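Local structure of sniffer CG10964-PA (Drosophila melanogaster, 1SNY) at residues 30-34 with 219-225; 149-153 with 165-169; 172-176 with 188-192. The protein binds NADP and probably reduces carbonyl compounds with NADPH, as a member of the short-chain dehydrogenase/reductase family. All coordinates share one frame; numbering follows the deposited sequence.

Interaction 1: 30-34 with 219-225; sequences NRGLG and PGWVKTD. With NAP (NADP nicotinamide-adenine-dinucleotide phosphate), chain B.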
# COMPACT_ATOMS: atom_id res chain seq x y z
N ASN A 30 2.24 -12.49 -22.20
CA ASN A 30 3.16 -12.50 -23.33
C ASN A 30 4.61 -12.61 -22.84
O ASN A 30 5.48 -13.07 -23.58
CB ASN A 30 3.01 -11.22 -24.15
CG ASN A 30 3.29 -9.98 -23.34
OD1 ASN A 30 2.59 -9.69 -22.37
ND2 ASN A 30 4.31 -9.23 -23.73
N ARG A 31 4.85 -12.21 -21.60
CA ARG A 31 6.19 -12.25 -21.02
C ARG A 31 6.30 -13.05 -19.73
O ARG A 31 5.33 -13.66 -19.27
CB ARG A 31 6.67 -10.83 -20.74
CG ARG A 31 6.81 -9.95 -21.97
CD ARG A 31 6.94 -8.49 -21.56
NE ARG A 31 8.05 -8.26 -20.64
CZ ARG A 31 8.35 -7.07 -20.13
NH1 ARG A 31 7.64 -6.01 -20.45
NH2 ARG A 31 9.38 -6.95 -19.30
N GLY A 32 7.49 -13.02 -19.15
CA GLY A 32 7.80 -13.69 -17.90
C GLY A 32 6.86 -14.74 -17.32
O GLY A 32 6.41 -15.65 -18.00
N LEU A 33 6.58 -14.59 -16.02
CA LEU A 33 5.74 -15.52 -15.28
C LEU A 33 4.36 -15.79 -15.90
O LEU A 33 3.84 -16.91 -15.80
CB LEU A 33 5.59 -15.04 -13.83
CG LEU A 33 6.90 -14.74 -13.09
CD1 LEU A 33 6.59 -14.31 -11.66
CD2 LEU A 33 7.79 -15.97 -13.09
N GLY A 34 3.78 -14.78 -16.53
CA GLY A 34 2.47 -14.96 -17.13
C GLY A 34 2.54 -16.06 -18.17
O GLY A 34 1.73 -17.00 -18.17
N PRO A 219 6.29 -15.45 -6.21
CA PRO A 219 6.81 -16.48 -7.11
C PRO A 219 8.28 -16.79 -6.89
O PRO A 219 8.87 -17.56 -7.65
CB PRO A 219 6.55 -15.87 -8.48
CG PRO A 219 6.86 -14.42 -8.23
CD PRO A 219 6.16 -14.16 -6.92
N GLY A 220 8.86 -16.21 -5.85
CA GLY A 220 10.27 -16.40 -5.58
C GLY A 220 11.00 -15.44 -6.50
O GLY A 220 10.36 -14.72 -7.27
N TRP A 221 12.33 -15.39 -6.42
CA TRP A 221 13.08 -14.49 -7.29
C TRP A 221 13.34 -15.25 -8.59
O TRP A 221 14.14 -16.19 -8.63
CB TRP A 221 14.39 -14.07 -6.63
CG TRP A 221 15.11 -12.98 -7.38
CD1 TRP A 221 14.60 -12.21 -8.38
CD2 TRP A 221 16.45 -12.54 -7.17
NE1 TRP A 221 15.54 -11.31 -8.81
CE2 TRP A 221 16.69 -11.49 -8.08
CE3 TRP A 221 17.48 -12.92 -6.29
CZ2 TRP A 221 17.92 -10.81 -8.15
CZ3 TRP A 221 18.70 -12.25 -6.36
CH2 TRP A 221 18.91 -11.21 -7.29
N VAL A 222 12.66 -14.84 -9.66
CA VAL A 222 12.76 -15.51 -10.96
C VAL A 222 13.47 -14.67 -12.02
O VAL A 222 13.35 -13.45 -12.05
CB VAL A 222 11.36 -15.88 -11.48
CG1 VAL A 222 11.47 -16.76 -12.72
CG2 VAL A 222 10.57 -16.59 -10.39
N LYS A 223 14.18 -15.35 -12.92
CA LYS A 223 14.93 -14.69 -13.99
C LYS A 223 14.09 -14.21 -15.17
O LYS A 223 14.14 -14.80 -16.25
CB LYS A 223 16.04 -15.61 -14.51
CG LYS A 223 17.15 -15.89 -13.52
CD LYS A 223 18.31 -16.60 -14.20
CE LYS A 223 17.88 -17.92 -14.81
NZ LYS A 223 19.01 -18.61 -15.49
N THR A 224 13.33 -13.14 -14.97
CA THR A 224 12.52 -12.56 -16.04
C THR A 224 13.10 -11.17 -16.28
O THR A 224 14.09 -10.80 -15.66
CB THR A 224 11.05 -12.41 -15.63
OG1 THR A 224 10.96 -11.50 -14.52
CG2 THR A 224 10.46 -13.76 -15.24
N ASP A 225 12.47 -10.40 -17.16
CA ASP A 225 12.95 -9.05 -17.43
C ASP A 225 12.96 -8.23 -16.14
O ASP A 225 13.81 -7.36 -15.95
CB ASP A 225 12.09 -8.37 -18.49
CG ASP A 225 12.19 -9.05 -19.85
OD1 ASP A 225 13.32 -9.36 -20.28
OD2 ASP A 225 11.14 -9.26 -20.50
PA NAP B . 7.62 -8.86 -16.58
O1A NAP B . 7.97 -7.50 -16.66
O2A NAP B . 8.33 -10.00 -17.28
O5B NAP B . 6.08 -9.04 -16.98
C5B NAP B . 5.10 -8.08 -16.51
C4B NAP B . 3.85 -8.51 -17.32
O4B NAP B . 2.74 -7.58 -16.91
C3B NAP B . 3.95 -8.28 -18.87
O3B NAP B . 3.20 -9.34 -19.49
C2B NAP B . 3.34 -6.91 -19.05
O2B NAP B . 2.87 -6.58 -20.35
C1B NAP B . 2.18 -6.93 -18.02
N9A NAP B . 1.76 -5.56 -17.76
C8A NAP B . 2.40 -4.48 -17.19
N7A NAP B . 1.66 -3.37 -17.15
C5A NAP B . 0.46 -3.77 -17.73
C6A NAP B . -0.71 -3.03 -17.97
N6A NAP B . -0.94 -1.73 -17.68
N1A NAP B . -1.78 -3.72 -18.58
C2A NAP B . -1.66 -5.07 -18.94
N3A NAP B . -0.51 -5.82 -18.71
C4A NAP B . 0.52 -5.12 -18.11
O3 NAP B . 7.61 -9.29 -15.06
PN NAP B . 7.35 -10.66 -14.32
O1N NAP B . 8.56 -11.09 -13.59
O2N NAP B . 6.82 -11.59 -15.35
O5D NAP B . 6.27 -10.25 -13.24
C5D NAP B . 5.06 -11.06 -13.07
C4D NAP B . 4.45 -10.72 -11.72
O4D NAP B . 5.25 -11.30 -10.66
C3D NAP B . 4.36 -9.19 -11.37
O3D NAP B . 3.11 -8.88 -10.72
C2D NAP B . 5.58 -8.99 -10.49
O2D NAP B . 5.49 -7.84 -9.67
C1D NAP B . 5.62 -10.25 -9.71
N1N NAP B . 6.94 -10.69 -9.20
C2N NAP B . 8.07 -11.02 -10.01
C3N NAP B . 9.24 -11.42 -9.35
C7N NAP B . 10.49 -11.79 -10.17
O7N NAP B . 11.47 -12.13 -9.54
N7N NAP B . 10.48 -11.73 -11.47
C4N NAP B . 9.31 -11.51 -7.89
C5N NAP B . 8.15 -11.17 -7.14
C6N NAP B . 6.96 -10.76 -7.78
P2B NAP B . 3.81 -5.83 -21.47
O1X NAP B . 4.69 -6.93 -22.07
O2X NAP B . 2.77 -5.32 -22.41
O3X NAP B . 4.64 -4.78 -20.75
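L33 overlaps P219 and V222 with its two branches. L33 CD1 presses on P219 CG at 3.4 Å, tighter than usual van der Waals contact, and L33 CD2 meets V222 CG1 at 3.8 Å. T224 CG2 lies 3.8 Å from G32 CA. A side chain on G32 would run into the nicotinamide-side phosphate oxygen O2N of NADP.

Both segments grip the cofactor. L33 N donates to O2N, and T224 OG1 donates to O1N of the same phosphate at 2.6 Å. With chi1 at 62° the T224 hydroxyl is turned to the phosphate, and it also accepts from G227 N. V222 N holds the carboxamide oxygen O7N at 3.0 Å, and V222 O takes a weak bond from N7N. N30 OD1 accepts from the ribose O3B at 3.0 Å.

R31 bends at chi3 (56°) and its NH2 makes a salt bridge to D225 OD2 at 3.1 Å, with guanidinium and carboxylate planes 57° apart. Both its hydrogen bonds, from NE and NH2, are weak. NH1 reaches weakly to O3X of the 2'-phosphate. A leucine in place of R31 would probably leave D225 without its salt-bridge mate and take a weak bond from the 2'-phosphate.

R56 and N109 also bind the cofactor. The glycine-rich turn into helix 32-42, with the amide of L33 on a phosphate oxygen, is the dinucleotide-binding motif of the Rossmann fold in short-chain dehydrogenases.

Interaction 2: 149-153 with 165-169; sequences LKKAA and RAAII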
# COMPACT_ATOMS: atom_id res chain seq x y z
N LEU A 149 -16.88 -15.19 -10.61
CA LEU A 149 -16.26 -15.99 -9.55
C LEU A 149 -17.30 -16.59 -8.62
O LEU A 149 -17.15 -17.71 -8.14
CB LEU A 149 -15.27 -15.12 -8.75
CG LEU A 149 -13.96 -14.71 -9.46
CD1 LEU A 149 -13.28 -13.61 -8.67
CD2 LEU A 149 -13.04 -15.93 -9.62
N LYS A 150 -18.38 -15.85 -8.37
CA LYS A 150 -19.43 -16.34 -7.50
C LYS A 150 -20.23 -17.44 -8.18
O LYS A 150 -20.68 -18.38 -7.52
CB LYS A 150 -20.36 -15.19 -7.08
CG LYS A 150 -19.70 -14.21 -6.15
CD LYS A 150 -20.63 -13.05 -5.82
CE LYS A 150 -19.97 -12.07 -4.86
NZ LYS A 150 -20.80 -10.85 -4.67
N LYS A 151 -20.42 -17.32 -9.49
CA LYS A 151 -21.16 -18.35 -10.22
C LYS A 151 -20.37 -19.65 -10.16
O LYS A 151 -20.93 -20.73 -9.96
CB LYS A 151 -21.38 -17.94 -11.68
CG LYS A 151 -22.36 -16.80 -11.85
CD LYS A 151 -22.58 -16.47 -13.31
CE LYS A 151 -23.57 -15.32 -13.46
NZ LYS A 151 -23.77 -14.96 -14.89
N ALA A 152 -19.05 -19.54 -10.34
CA ALA A 152 -18.18 -20.71 -10.31
C ALA A 152 -18.17 -21.30 -8.91
O ALA A 152 -18.20 -22.52 -8.75
CB ALA A 152 -16.77 -20.34 -10.72
N ALA A 153 -18.15 -20.43 -7.90
CA ALA A 153 -18.15 -20.88 -6.51
C ALA A 153 -19.43 -21.62 -6.19
O ALA A 153 -19.42 -22.62 -5.46
CB ALA A 153 -17.98 -19.69 -5.57
N ARG A 165 -12.71 -24.56 -7.11
CA ARG A 165 -14.00 -23.92 -6.88
C ARG A 165 -13.96 -22.48 -7.41
O ARG A 165 -14.44 -22.21 -8.51
CB ARG A 165 -14.35 -23.94 -5.39
CG ARG A 165 -15.75 -23.47 -5.05
CD ARG A 165 -16.14 -23.85 -3.61
NE ARG A 165 -17.43 -23.29 -3.25
CZ ARG A 165 -18.05 -23.50 -2.09
NH1 ARG A 165 -17.49 -24.27 -1.17
NH2 ARG A 165 -19.22 -22.92 -1.85
N ALA A 166 -13.37 -21.58 -6.63
CA ALA A 166 -13.25 -20.18 -7.02
C ALA A 166 -12.12 -19.54 -6.22
O ALA A 166 -12.00 -19.76 -5.01
CB ALA A 166 -14.55 -19.44 -6.79
N ALA A 167 -11.30 -18.73 -6.89
CA ALA A 167 -10.19 -18.09 -6.20
C ALA A 167 -9.56 -16.94 -6.96
O ALA A 167 -9.58 -16.90 -8.19
CB ALA A 167 -9.11 -19.14 -5.90
N ILE A 168 -9.00 -16.01 -6.19
CA ILE A 168 -8.29 -14.87 -6.76
C ILE A 168 -6.87 -15.01 -6.25
O ILE A 168 -6.64 -15.01 -5.04
CB ILE A 168 -8.84 -13.53 -6.25
CG1 ILE A 168 -10.29 -13.35 -6.71
CG2 ILE A 168 -7.94 -12.39 -6.73
CD1 ILE A 168 -11.01 -12.20 -6.01
N ILE A 169 -5.92 -15.14 -7.17
CA ILE A 169 -4.52 -15.24 -6.76
C ILE A 169 -3.84 -13.95 -7.18
O ILE A 169 -3.77 -13.63 -8.37
CB ILE A 169 -3.79 -16.40 -7.46
CG1 ILE A 169 -4.58 -17.71 -7.33
CG2 ILE A 169 -2.39 -16.56 -6.83
CD1 ILE A 169 -4.66 -18.26 -5.93
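The last turns of helix 124-155 lie over the start of strand 167-171, and the two backbones come nearest at A153 and A166, with their CA atoms 5.0 Å apart. Helix and strand belong to a beta-alpha-beta crossover of the Rossmann fold, since the helix joins strand 105-108 to its parallel neighbour 167-171.

Small side chains let the backbones come close. The methyl of A166 fits against the helix, with its CB 3.6 Å from A153 CB and 3.4 Å from L149 O. That carbonyl already takes the helical bond from A153 N. A152 CB rests on the carbonyl oxygen R165 O at 3.7 Å.

L149 reaches further along the strand. With CG anti to the carbonyl carbon (chi1 -71°), L149 sends its branches along the strand to I168 and A167. L149 CD1 meets I168 CG1 at 3.6 Å, the two side chains crossing at about a right angle. L149 CD2 lies 3.9 Å from A167 O.

The strand is held on both sides in the sheet. A167 makes backbone bonds with N104 and L106, while A166 and I168 bond to M213. The side chain of I168 is about 12 Å from the bound NADP, so this contact lies away from the cofactor.

R165 closes the contact at the helix end. Its positive charge near the last carbonyls of the helix is probably favourable there. Its NH1 also reaches weakly to Q159 O. The chain is extended from CG to NE, and R165 NE donates to A153 O at 3.0 Å with an N-H...O angle of 145°, from a position tilted 21° out of the carbonyl plane.

Interaction 3: 172-176 with 188-192; sequences SSILG and AYRTS. With NAP (NADP nicotinamide-adenine-dinucleotide phosphate), chain B.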
# COMPACT_ATOMS: atom_id res chain seq x y z
N SER A 172 2.09 -11.25 -5.74
CA SER A 172 2.71 -10.22 -4.92
C SER A 172 4.23 -10.35 -4.98
O SER A 172 4.76 -10.85 -5.95
CB SER A 172 2.20 -10.33 -3.48
OG SER A 172 2.61 -9.21 -2.70
N SER A 173 4.92 -9.92 -3.93
CA SER A 173 6.38 -10.01 -3.89
C SER A 173 6.89 -9.99 -2.45
O SER A 173 6.27 -9.37 -1.59
CB SER A 173 7.01 -8.84 -4.64
OG SER A 173 8.39 -8.74 -4.32
N ILE A 174 8.01 -10.66 -2.19
CA ILE A 174 8.56 -10.69 -0.84
C ILE A 174 8.98 -9.28 -0.44
O ILE A 174 9.08 -8.96 0.75
CB ILE A 174 9.78 -11.65 -0.74
CG1 ILE A 174 10.18 -11.85 0.73
CG2 ILE A 174 10.96 -11.08 -1.49
CD1 ILE A 174 9.18 -12.62 1.57
N LEU A 175 9.23 -8.43 -1.43
CA LEU A 175 9.62 -7.05 -1.16
C LEU A 175 8.43 -6.31 -0.57
O LEU A 175 8.56 -5.21 -0.04
CB LEU A 175 10.08 -6.35 -2.45
CG LEU A 175 11.29 -6.95 -3.17
CD1 LEU A 175 11.62 -6.13 -4.39
CD2 LEU A 175 12.48 -6.99 -2.23
N GLY A 176 7.26 -6.94 -0.66
CA GLY A 176 6.06 -6.36 -0.10
C GLY A 176 5.94 -6.75 1.36
O GLY A 176 5.04 -6.31 2.06
N ALA A 188 8.06 2.83 -4.78
CA ALA A 188 6.89 2.55 -5.60
C ALA A 188 6.51 1.07 -5.56
O ALA A 188 5.36 0.71 -5.30
CB ALA A 188 7.13 2.99 -7.05
N TYR A 189 7.50 0.21 -5.79
CA TYR A 189 7.25 -1.22 -5.81
C TYR A 189 6.78 -1.76 -4.47
O TYR A 189 5.74 -2.41 -4.39
CB TYR A 189 8.49 -1.96 -6.29
CG TYR A 189 8.20 -3.39 -6.70
CD1 TYR A 189 7.42 -3.67 -7.83
CD2 TYR A 189 8.67 -4.46 -5.95
CE1 TYR A 189 7.12 -4.97 -8.21
CE2 TYR A 189 8.38 -5.78 -6.31
CZ TYR A 189 7.61 -6.03 -7.44
OH TYR A 189 7.33 -7.32 -7.80
N ARG A 190 7.54 -1.49 -3.41
CA ARG A 190 7.17 -1.99 -2.08
C ARG A 190 5.79 -1.52 -1.63
O ARG A 190 4.97 -2.32 -1.17
CB ARG A 190 8.20 -1.59 -1.03
CG ARG A 190 9.55 -2.27 -1.15
CD ARG A 190 10.41 -1.89 0.05
NE ARG A 190 11.81 -2.31 -0.07
CZ ARG A 190 12.25 -3.54 0.15
NH1 ARG A 190 11.40 -4.50 0.50
NH2 ARG A 190 13.54 -3.81 0.05
N THR A 191 5.52 -0.22 -1.75
CA THR A 191 4.23 0.26 -1.31
C THR A 191 3.08 -0.39 -2.08
O THR A 191 2.03 -0.69 -1.50
CB THR A 191 4.10 1.80 -1.45
OG1 THR A 191 4.33 2.19 -2.81
CG2 THR A 191 5.08 2.50 -0.53
N SER A 192 3.27 -0.61 -3.38
CA SER A 192 2.22 -1.20 -4.18
C SER A 192 1.95 -2.66 -3.86
O SER A 192 0.82 -3.10 -3.92
CB SER A 192 2.52 -1.08 -5.69
OG SER A 192 3.56 -1.95 -6.11
PA NAP B . 7.62 -8.86 -16.58
O1A NAP B . 7.97 -7.50 -16.66
O2A NAP B . 8.33 -10.00 -17.28
O5B NAP B . 6.08 -9.04 -16.98
C5B NAP B . 5.10 -8.08 -16.51
C4B NAP B . 3.85 -8.51 -17.32
O4B NAP B . 2.74 -7.58 -16.91
C3B NAP B . 3.95 -8.28 -18.87
O3B NAP B . 3.20 -9.34 -19.49
C2B NAP B . 3.34 -6.91 -19.05
O2B NAP B . 2.87 -6.58 -20.35
C1B NAP B . 2.18 -6.93 -18.02
N9A NAP B . 1.76 -5.56 -17.76
C8A NAP B . 2.40 -4.48 -17.19
N7A NAP B . 1.66 -3.37 -17.15
C5A NAP B . 0.46 -3.77 -17.73
C6A NAP B . -0.71 -3.03 -17.97
N6A NAP B . -0.94 -1.73 -17.68
N1A NAP B . -1.78 -3.72 -18.58
C2A NAP B . -1.66 -5.07 -18.94
N3A NAP B . -0.51 -5.82 -18.71
C4A NAP B . 0.52 -5.12 -18.11
O3 NAP B . 7.61 -9.29 -15.06
PN NAP B . 7.35 -10.66 -14.32
O1N NAP B . 8.56 -11.09 -13.59
O2N NAP B . 6.82 -11.59 -15.35
O5D NAP B . 6.27 -10.25 -13.24
C5D NAP B . 5.06 -11.06 -13.07
C4D NAP B . 4.45 -10.72 -11.72
O4D NAP B . 5.25 -11.30 -10.66
C3D NAP B . 4.36 -9.19 -11.37
O3D NAP B . 3.11 -8.88 -10.72
C2D NAP B . 5.58 -8.99 -10.49
O2D NAP B . 5.49 -7.84 -9.67
C1D NAP B . 5.62 -10.25 -9.71
N1N NAP B . 6.94 -10.69 -9.20
C2N NAP B . 8.07 -11.02 -10.01
C3N NAP B . 9.24 -11.42 -9.35
C7N NAP B . 10.49 -11.79 -10.17
O7N NAP B . 11.47 -12.13 -9.54
N7N NAP B . 10.48 -11.73 -11.47
C4N NAP B . 9.31 -11.51 -7.89
C5N NAP B . 8.15 -11.17 -7.14
C6N NAP B . 6.96 -10.76 -7.78
P2B NAP B . 3.81 -5.83 -21.47
O1X NAP B . 4.69 -6.93 -22.07
O2X NAP B . 2.77 -5.32 -22.41
O3X NAP B . 4.64 -4.78 -20.75
O HOH W 1 9.81 -8.34 -7.26
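Y189 OH is gripped by two partners: it shares a hydrogen bond of 2.7 Å with the ribose hydroxyl O2D of NADP and another of 2.7 Å with a water. O2D lies in the plane of the Y189 ring, at its edge. The same water lies 3.3 Å from S173 OG, bridging the two hydroxyls. S173 CB sits 3.5 Å from Y189 OH.

S173 OG also accepts from L175 N at 3.0 Å, which makes an ST turn and holds the S173 hydroxyl oxygen anti to its own backbone N (chi1 165°). Y189 and K193 form the YxxxK signature of short-chain dehydrogenases; S173 probably completes the catalytic set, as in relatives.

Farther along the loop, L175 CD1 meets Y189 CD2 at 3.7 Å, the side chains crossing at about a right angle. R190 NH1 donates to L175 O at 3.0 Å, in the carbonyl plane on a lone pair. R190 NH2 bonds to G184 O, so the guanidinium is held at more than one point.

The loop after strand 167-171 thus lies on helix 187-207. Helix 124-155 packs beside Y189, and R190 touches S202 of the second subunit.

In the fold
Interactions 1 and 3 share the NADP site, with centres about 15 Å apart. They touch where P219 CD lies 3.7 Å from S172 O. Interaction 1 holds the phosphates and the carboxamide of the cofactor, while interaction 3 brings Y189 to the ribose beside the nicotinamide. Interaction 2 stands apart, with its centre about 25 Å from each of the others and on the opposite side of the chain's centre. Its nearest atoms are about 9 Å from those of interaction 1. Strand 167-171 links it to interaction 3, running from the helix packing to the loop 172-176. Both are nested within the long loop closed by interaction 1.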